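Local coordinates for hypothetical protein BT_3535 (Bacteroides thetaiotaomicron VPI-5482, PDB 3KNY) that is of unknown function but folds into two domains and is probably made as a bacterial lipoprotein, at residues Asn96-Asp101 with Lys126-Thr131; Ala144-Lys149 with Ile156-Val161. All coordinates share one frame; numbering follows the deposited sequence.

Contact 1. Residues Asn96-Asp101 with Lys126-Thr131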
ATOM      1  N   ASN A  96      -1.374  -3.383  -0.150  1.00 33.12           N
ATOM      2  CA  ASN A  96      -0.449  -4.525  -0.252  1.00 33.24           C
ATOM      3  C   ASN A  96      -1.035  -5.641   0.543  1.00 37.42           C
ATOM      4  O   ASN A  96      -1.740  -5.404   1.527  1.00 38.71           O
ATOM      5  CB  ASN A  96       0.875  -4.298   0.452  1.00 32.90           C
ATOM      6  CG  ASN A  96       1.737  -3.334  -0.245  1.00 33.95           C
ATOM      7  OD1 ASN A  96       1.652  -3.149  -1.450  1.00 57.54           O
ATOM      8  ND2 ASN A  96       2.593  -2.699   0.505  1.00 55.94           N
ATOM      9  N   ILE A  97      -0.692  -6.860   0.146  1.00 41.36           N
ATOM     10  CA  ILE A  97      -1.108  -8.050   0.838  1.00 41.69           C
ATOM     11  C   ILE A  97       0.184  -8.649   1.366  1.00 44.25           C
ATOM     12  O   ILE A  97       1.071  -9.016   0.581  1.00 43.64           O
ATOM     13  CB  ILE A  97      -1.809  -9.000  -0.119  1.00 42.12           C
ATOM     14  CG1 ILE A  97      -2.751  -8.214  -1.062  1.00 40.16           C
ATOM     15  CG2 ILE A  97      -2.525 -10.105   0.667  1.00 37.32           C
ATOM     16  CD1 ILE A  97      -3.863  -7.518  -0.395  1.00 35.66           C
ATOM     17  N   ALA A  98       0.316  -8.698   2.691  1.00 46.47           N
ATOM     18  CA  ALA A  98       1.536  -9.205   3.310  1.00 49.47           C
ATOM     19  C   ALA A  98       1.675 -10.687   3.007  1.00 54.40           C
ATOM     20  O   ALA A  98       0.681 -11.381   2.737  1.00 55.20           O
ATOM     21  CB  ALA A  98       1.514  -8.985   4.795  1.00 48.92           C
ATOM     22  N   ASP A  99       2.915 -11.168   3.035  1.00 57.93           N
ATOM     23  CA  ASP A  99       3.184 -12.587   2.857  1.00 59.88           C
ATOM     24  C   ASP A  99       2.729 -13.363   4.092  1.00 61.81           C
ATOM     25  O   ASP A  99       2.377 -12.783   5.126  1.00 61.44           O
ATOM     26  CB  ASP A  99       4.677 -12.819   2.645  1.00 60.71           C
ATOM     27  CG  ASP A  99       5.150 -12.406   1.271  1.00 63.52           C
ATOM     28  OD1 ASP A  99       4.540 -12.825   0.264  1.00 65.79           O
ATOM     29  OD2 ASP A  99       6.156 -11.675   1.201  1.00 71.62           O
ATOM     30  N   GLU A 100       2.749 -14.687   3.976  1.00 64.07           N
ATOM     31  CA  GLU A 100       2.423 -15.556   5.100  1.00 65.99           C
ATOM     32  C   GLU A 100       3.649 -15.663   6.035  1.00 68.59           C
ATOM     33  O   GLU A 100       3.482 -15.992   7.214  1.00 67.93           O
ATOM     34  CB  GLU A 100       1.929 -16.935   4.602  1.00 65.61           C
ATOM     35  CG  GLU A 100       0.867 -17.614   5.498  1.00 63.00           C
ATOM     36  CD  GLU A 100       0.234 -18.874   4.875  1.00 61.89           C
ATOM     37  OE1 GLU A 100       0.427 -19.132   3.669  1.00 63.53           O
ATOM     38  OE2 GLU A 100      -0.486 -19.603   5.590  1.00 51.73           O
ATOM     39  N   ASP A 101       4.857 -15.354   5.519  1.00 72.19           N
ATOM     40  CA  ASP A 101       6.108 -15.381   6.324  1.00 75.00           C
ATOM     41  C   ASP A 101       5.834 -14.836   7.725  1.00 76.09           C
ATOM     42  O   ASP A 101       5.366 -13.725   7.857  1.00 79.21           O
ATOM     43  CB  ASP A 101       7.304 -14.648   5.637  1.00 74.80           C
ATOM     44  CG  ASP A 101       7.031 -13.155   5.294  1.00 80.52           C
ATOM     45  OD1 ASP A 101       6.640 -12.343   6.168  1.00 86.95           O
ATOM     46  OD2 ASP A 101       7.278 -12.765   4.130  1.00 83.95           O
ATOM     47  N   LYS A 126       5.264 -10.454  12.316  1.00 46.49           N
ATOM     48  CA  LYS A 126       5.522 -10.162  10.910  1.00 43.50           C
ATOM     49  C   LYS A 126       5.979  -8.732  10.601  1.00 42.39           C
ATOM     50  O   LYS A 126       5.604  -7.799  11.285  1.00 43.02           O
ATOM     51  CB  LYS A 126       4.245 -10.444  10.094  1.00 43.73           C
ATOM     52  CG  LYS A 126       3.507 -11.749  10.435  1.00 42.75           C
ATOM     53  CD  LYS A 126       2.815 -12.402   9.225  1.00 38.81           C
ATOM     54  CE  LYS A 126       1.535 -11.732   8.798  1.00 42.78           C
ATOM     55  NZ  LYS A 126       1.075 -12.225   7.453  1.00 35.31           N
ATOM     56  N   THR A 127       6.765  -8.583   9.534  1.00 41.35           N
ATOM     57  CA  THR A 127       7.069  -7.294   8.929  1.00 41.23           C
ATOM     58  C   THR A 127       6.381  -7.165   7.579  1.00 41.42           C
ATOM     59  O   THR A 127       6.286  -8.120   6.836  1.00 45.00           O
ATOM     60  CB  THR A 127       8.563  -7.109   8.694  1.00 40.05           C
ATOM     61  OG1 THR A 127       9.269  -7.461   9.884  1.00 46.08           O
ATOM     62  CG2 THR A 127       8.873  -5.657   8.382  1.00 36.78           C
ATOM     63  N   ASN A 128       5.889  -5.981   7.265  1.00 39.94           N
ATOM     64  CA  ASN A 128       5.339  -5.700   5.957  1.00 39.93           C
ATOM     65  C   ASN A 128       5.677  -4.253   5.674  1.00 38.92           C
ATOM     66  O   ASN A 128       6.074  -3.515   6.548  1.00 39.19           O
ATOM     67  CB  ASN A 128       3.820  -5.960   5.900  1.00 42.38           C
ATOM     68  CG  ASN A 128       3.227  -5.883   4.458  1.00 46.88           C
ATOM     69  OD1 ASN A 128       2.126  -5.357   4.255  1.00 47.95           O
ATOM     70  ND2 ASN A 128       3.960  -6.409   3.468  1.00 41.52           N
ATOM     71  N   GLY A 129       5.551  -3.852   4.433  1.00 39.21           N
ATOM     72  CA  GLY A 129       6.050  -2.574   4.003  1.00 38.44           C
ATOM     73  C   GLY A 129       5.225  -2.090   2.859  1.00 37.66           C
ATOM     74  O   GLY A 129       4.323  -2.751   2.408  1.00 37.91           O
ATOM     75  N   CYS A 130       5.570  -0.937   2.342  1.00 39.82           N
ATOM     76  CA  CYS A 130       4.621  -0.227   1.533  1.00 38.99           C
ATOM     77  C   CYS A 130       5.246   0.988   0.854  1.00 35.09           C
ATOM     78  O   CYS A 130       5.859   1.802   1.518  1.00 33.25           O
ATOM     79  CB  CYS A 130       3.608   0.240   2.538  1.00 41.40           C
ATOM     80  SG  CYS A 130       2.390   0.844   1.735  1.00 61.19           S
ATOM     81  N   THR A 131       5.122   1.132  -0.455  1.00 32.95           N
ATOM     82  CA  THR A 131       5.744   2.279  -1.101  1.00 29.96           C
ATOM     83  C   THR A 131       4.694   3.330  -1.215  1.00 31.02           C
ATOM     84  O   THR A 131       3.738   3.155  -1.953  1.00 36.76           O
ATOM     85  CB  THR A 131       6.308   1.949  -2.461  1.00 28.34           C
ATOM     86  OG1 THR A 131       7.363   1.009  -2.278  1.00 30.61           O
ATOM     87  CG2 THR A 131       6.858   3.196  -3.132  1.00 17.44           C
TER
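Ala98 sets its methyl group squarely over the flat face of the Asn128 side-chain amide, with Ala98 CB 3.6 Å from Asn128 CG. The flat group reaches this place because Asn128 holds CG anti to its backbone nitrogen (chi1 -171°), sending the amide out from strand 124-134. A side chain as small as alanine suits this spot, since a single methyl can rest on the plane while the two backbones stay close, the Ala98 and Asn128 CA atoms 5.8 Å apart.

Polar side chains lie to either side of this methyl-on-amide contact. Toward the Cys130 end, Asn96 points its amide across the gap, and ND2 makes a weak, strongly bent hydrogen bond to Gly129 O (N-H...O angle 119°). The same Asn96 ND2 lies 3.7 Å from Cys130 CB and also has a weak hydrogen bond to Tyr24 OH, so two modest bonds share in holding it.

At the other end Lys126 bends at chi2 and chi3, which brings its NZ to Asp99 O at 2.7 Å. The ammonium meets that oxygen nearly end-on, with a C=O...N angle of 161°. A long, flexible lysine suits the task: NZ also forms a salt bridge with the C-terminal carboxylate of Pro218, so one buried charge is met by both a carboxylate and a backbone carbonyl.

The two segments run roughly antiparallel, but no backbone ladder joins them; strand 93-97, which ends within residues 96-101, belongs to the mixed sheet, and strand 124-134 to the three-stranded antiparallel one. The backbones of Asn96 and Ala98 hydrogen-bond to strand 204-217, the Ile97 side chain touches Ile217, Ile97 and Glu100 lie against helix 66-84, and strand 124-134 pairs with strand 140-149.

Contact 2. Residues Ala144-Lys149 with Ile156-Val161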
ATOM      1  N   ALA A 144       7.531   0.855   6.584  1.00 24.46           N
ATOM      2  CA  ALA A 144       7.717  -0.534   7.061  1.00 23.55           C
ATOM      3  C   ALA A 144       7.088  -0.641   8.460  1.00 23.46           C
ATOM      4  O   ALA A 144       7.105   0.291   9.212  1.00 25.43           O
ATOM      5  CB  ALA A 144       9.162  -0.892   7.106  1.00 19.81           C
ATOM      6  N   VAL A 145       6.553  -1.791   8.810  1.00 25.77           N
ATOM      7  CA  VAL A 145       5.766  -1.956  10.033  1.00 26.15           C
ATOM      8  C   VAL A 145       6.030  -3.331  10.569  1.00 27.97           C
ATOM      9  O   VAL A 145       6.026  -4.296   9.810  1.00 30.34           O
ATOM     10  CB  VAL A 145       4.251  -1.902   9.741  1.00 25.19           C
ATOM     11  CG1 VAL A 145       3.483  -2.155  10.984  1.00 25.88           C
ATOM     12  CG2 VAL A 145       3.872  -0.556   9.173  1.00 28.13           C
ATOM     13  N   THR A 146       6.240  -3.436  11.874  1.00 29.96           N
ATOM     14  CA  THR A 146       6.380  -4.734  12.515  1.00 31.61           C
ATOM     15  C   THR A 146       5.206  -4.895  13.427  1.00 32.20           C
ATOM     16  O   THR A 146       4.862  -3.967  14.134  1.00 33.93           O
ATOM     17  CB  THR A 146       7.672  -4.834  13.293  1.00 32.57           C
ATOM     18  OG1 THR A 146       8.750  -4.841  12.357  1.00 32.03           O
ATOM     19  CG2 THR A 146       7.715  -6.116  14.097  1.00 37.29           C
ATOM     20  N   TYR A 147       4.596  -6.073  13.421  1.00 33.19           N
ATOM     21  CA  TYR A 147       3.386  -6.299  14.187  1.00 33.29           C
ATOM     22  C   TYR A 147       3.201  -7.742  14.607  1.00 36.50           C
ATOM     23  O   TYR A 147       3.888  -8.648  14.125  1.00 35.24           O
ATOM     24  CB  TYR A 147       2.168  -5.853  13.378  1.00 32.43           C
ATOM     25  CG  TYR A 147       2.013  -6.516  12.013  1.00 33.48           C
ATOM     26  CD1 TYR A 147       2.737  -6.072  10.907  1.00 34.65           C
ATOM     27  CD2 TYR A 147       1.117  -7.563  11.820  1.00 31.24           C
ATOM     28  CE1 TYR A 147       2.589  -6.674   9.651  1.00 32.59           C
ATOM     29  CE2 TYR A 147       0.951  -8.163  10.563  1.00 29.77           C
ATOM     30  CZ  TYR A 147       1.696  -7.717   9.491  1.00 31.59           C
ATOM     31  OH  TYR A 147       1.544  -8.306   8.268  1.00 28.29           O
ATOM     32  N   LYS A 148       2.251  -7.930  15.520  1.00 39.21           N
ATOM     33  CA  LYS A 148       1.847  -9.238  15.977  1.00 40.77           C
ATOM     34  C   LYS A 148       0.402  -9.442  15.543  1.00 41.19           C
ATOM     35  O   LYS A 148      -0.457  -8.599  15.787  1.00 40.23           O
ATOM     36  CB  LYS A 148       1.961  -9.304  17.491  1.00 43.82           C
ATOM     37  CG  LYS A 148       2.471 -10.634  18.016  1.00 46.61           C
ATOM     38  CD  LYS A 148       2.375 -10.710  19.534  1.00 49.82           C
ATOM     39  CE  LYS A 148       0.918 -10.617  19.999  1.00 50.52           C
ATOM     40  NZ  LYS A 148       0.711 -11.353  21.277  1.00 46.77           N
ATOM     41  N   LYS A 149       0.147 -10.543  14.856  1.00 43.61           N
ATOM     42  CA  LYS A 149      -1.198 -10.865  14.399  1.00 46.64           C
ATOM     43  C   LYS A 149      -1.695 -12.056  15.220  1.00 49.72           C
ATOM     44  O   LYS A 149      -0.947 -13.006  15.458  1.00 49.06           O
ATOM     45  CB  LYS A 149      -1.199 -11.196  12.899  1.00 45.90           C
ATOM     46  CG  LYS A 149      -2.586 -11.514  12.337  1.00 46.63           C
ATOM     47  CD  LYS A 149      -2.533 -11.843  10.850  1.00 49.11           C
ATOM     48  CE  LYS A 149      -3.769 -12.627  10.395  1.00 49.62           C
ATOM     49  NZ  LYS A 149      -3.635 -14.067  10.753  1.00 51.01           N
ATOM     50  N   ILE A 156       0.769  -3.167  16.524  1.00 34.39           N
ATOM     51  CA  ILE A 156       1.968  -2.574  15.927  1.00 29.97           C
ATOM     52  C   ILE A 156       3.090  -2.409  16.939  1.00 28.71           C
ATOM     53  O   ILE A 156       2.954  -1.705  17.923  1.00 30.13           O
ATOM     54  CB  ILE A 156       1.687  -1.190  15.319  1.00 29.14           C
ATOM     55  CG1 ILE A 156       0.481  -1.217  14.366  1.00 29.71           C
ATOM     56  CG2 ILE A 156       2.959  -0.660  14.629  1.00 24.29           C
ATOM     57  CD1 ILE A 156       0.644  -2.135  13.195  1.00 34.64           C
ATOM     58  N   THR A 157       4.214  -3.058  16.698  1.00 29.17           N
ATOM     59  CA  THR A 157       5.348  -3.009  17.632  1.00 29.33           C
ATOM     60  C   THR A 157       6.397  -1.990  17.171  1.00 27.76           C
ATOM     61  O   THR A 157       7.185  -1.492  17.950  1.00 26.80           O
ATOM     62  CB  THR A 157       6.008  -4.383  17.730  1.00 28.90           C
ATOM     63  OG1 THR A 157       6.595  -4.720  16.457  1.00 34.43           O
ATOM     64  CG2 THR A 157       4.969  -5.429  18.085  1.00 28.11           C
ATOM     65  N   SER A 158       6.398  -1.686  15.886  1.00 29.12           N
ATOM     66  CA  SER A 158       7.373  -0.781  15.322  1.00 29.67           C
ATOM     67  C   SER A 158       6.908  -0.267  13.988  1.00 29.34           C
ATOM     68  O   SER A 158       6.169  -0.934  13.272  1.00 30.21           O
ATOM     69  CB  SER A 158       8.663  -1.518  15.137  1.00 29.43           C
ATOM     70  OG  SER A 158       9.190  -1.199  13.893  1.00 37.36           O
ATOM     71  N   SER A 159       7.360   0.921  13.639  1.00 28.17           N
ATOM     72  CA  SER A 159       6.869   1.571  12.436  1.00 27.53           C
ATOM     73  C   SER A 159       7.926   2.511  11.904  1.00 26.82           C
ATOM     74  O   SER A 159       8.520   3.215  12.692  1.00 24.91           O
ATOM     75  CB  SER A 159       5.644   2.366  12.817  1.00 27.51           C
ATOM     76  OG  SER A 159       5.300   3.286  11.808  1.00 38.82           O
ATOM     77  N   SER A 160       8.176   2.512  10.587  1.00 26.77           N
ATOM     78  CA  SER A 160       9.212   3.355   9.992  1.00 26.54           C
ATOM     79  C   SER A 160       8.820   3.920   8.677  1.00 27.81           C
ATOM     80  O   SER A 160       8.091   3.290   7.918  1.00 29.72           O
ATOM     81  CB  SER A 160      10.484   2.579   9.748  1.00 25.72           C
ATOM     82  OG  SER A 160      10.851   1.881  10.909  1.00 30.50           O
ATOM     83  N   VAL A 161       9.349   5.107   8.399  1.00 27.90           N
ATOM     84  CA  VAL A 161       9.198   5.752   7.117  1.00 28.62           C
ATOM     85  C   VAL A 161      10.586   6.042   6.682  1.00 28.37           C
ATOM     86  O   VAL A 161      11.376   6.541   7.446  1.00 32.57           O
ATOM     87  CB  VAL A 161       8.413   7.029   7.190  1.00 28.81           C
ATOM     88  CG1 VAL A 161       8.437   7.704   5.842  1.00 22.41           C
ATOM     89  CG2 VAL A 161       6.974   6.715   7.594  1.00 34.02           C
TER
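Tyr147 and Ile156 meet at the root of the tyrosine, Ile156 CD1 lying 4.0 Å from Tyr147 CB. The ring itself leads away from strand 154-164: Lys126 CB lies over one face, Asn128 CB approaches the edge at CE1, and OH hydrogen-bonds to the Pro218 carboxylate. Ile156 keeps to the side of the ring plane opposite Lys126, displaced beyond the ring's outline, and its CD1 also touches Val145 CG1 at 3.6 Å. Val145 and Ile156 suit the part of this face that packs on Val180, while exposed Ser159 shares the face; an alanine in place of Ile156 would probably open a gap beside Val145 and the Tyr147 CB.

The other face carries Ala144, Thr146, Ser158 and Ser160, small or hydroxylated residues suited to a partly exposed surface. Ala144 and Ser160 form a hydrogen-bonded pair with two 2.8 Å N-to-O bonds, Ala144 N to Ser160 O and the reverse. Thr146 N reaches Ser158 O from above the carbonyl plane, 36° out of it. In return, Thr146 O receives Thr157 N at 2.8 Å and Ser158 N at 3.3 Å, both from the same face of its plane. Thr157 OG1, held between its backbone N and carbonyl carbon (chi1 66°), turns back to add a weak bond.

Two residues opposite one, with the register shifting by one before the Tyr147-Ile156 pair, define a classic beta bulge within an antiparallel hairpin.

In the fold
Contact 1 lies nearer the centre of the chain and is partly buried; contact 2 is a surface contact, and their centres are about 10 Å apart. Contact 1 brings the end of strand 93-97 and the loop after it against strand 124-134 of another sheet, with an amide and an ammonium reaching backbone carbonyls. Contact 2 is a hairpin within the three-stranded antiparallel sheet, held chiefly by backbone hydrogen bonds. The two meet where strands 124-134 and 140-149 pair, with probable hydrogen bonds between Asn128 and Val145 and between Lys126 and Tyr147. Lys126 and Tyr147 also converge on the carboxylate of Pro218, linking the sheet to the chain's C-terminus.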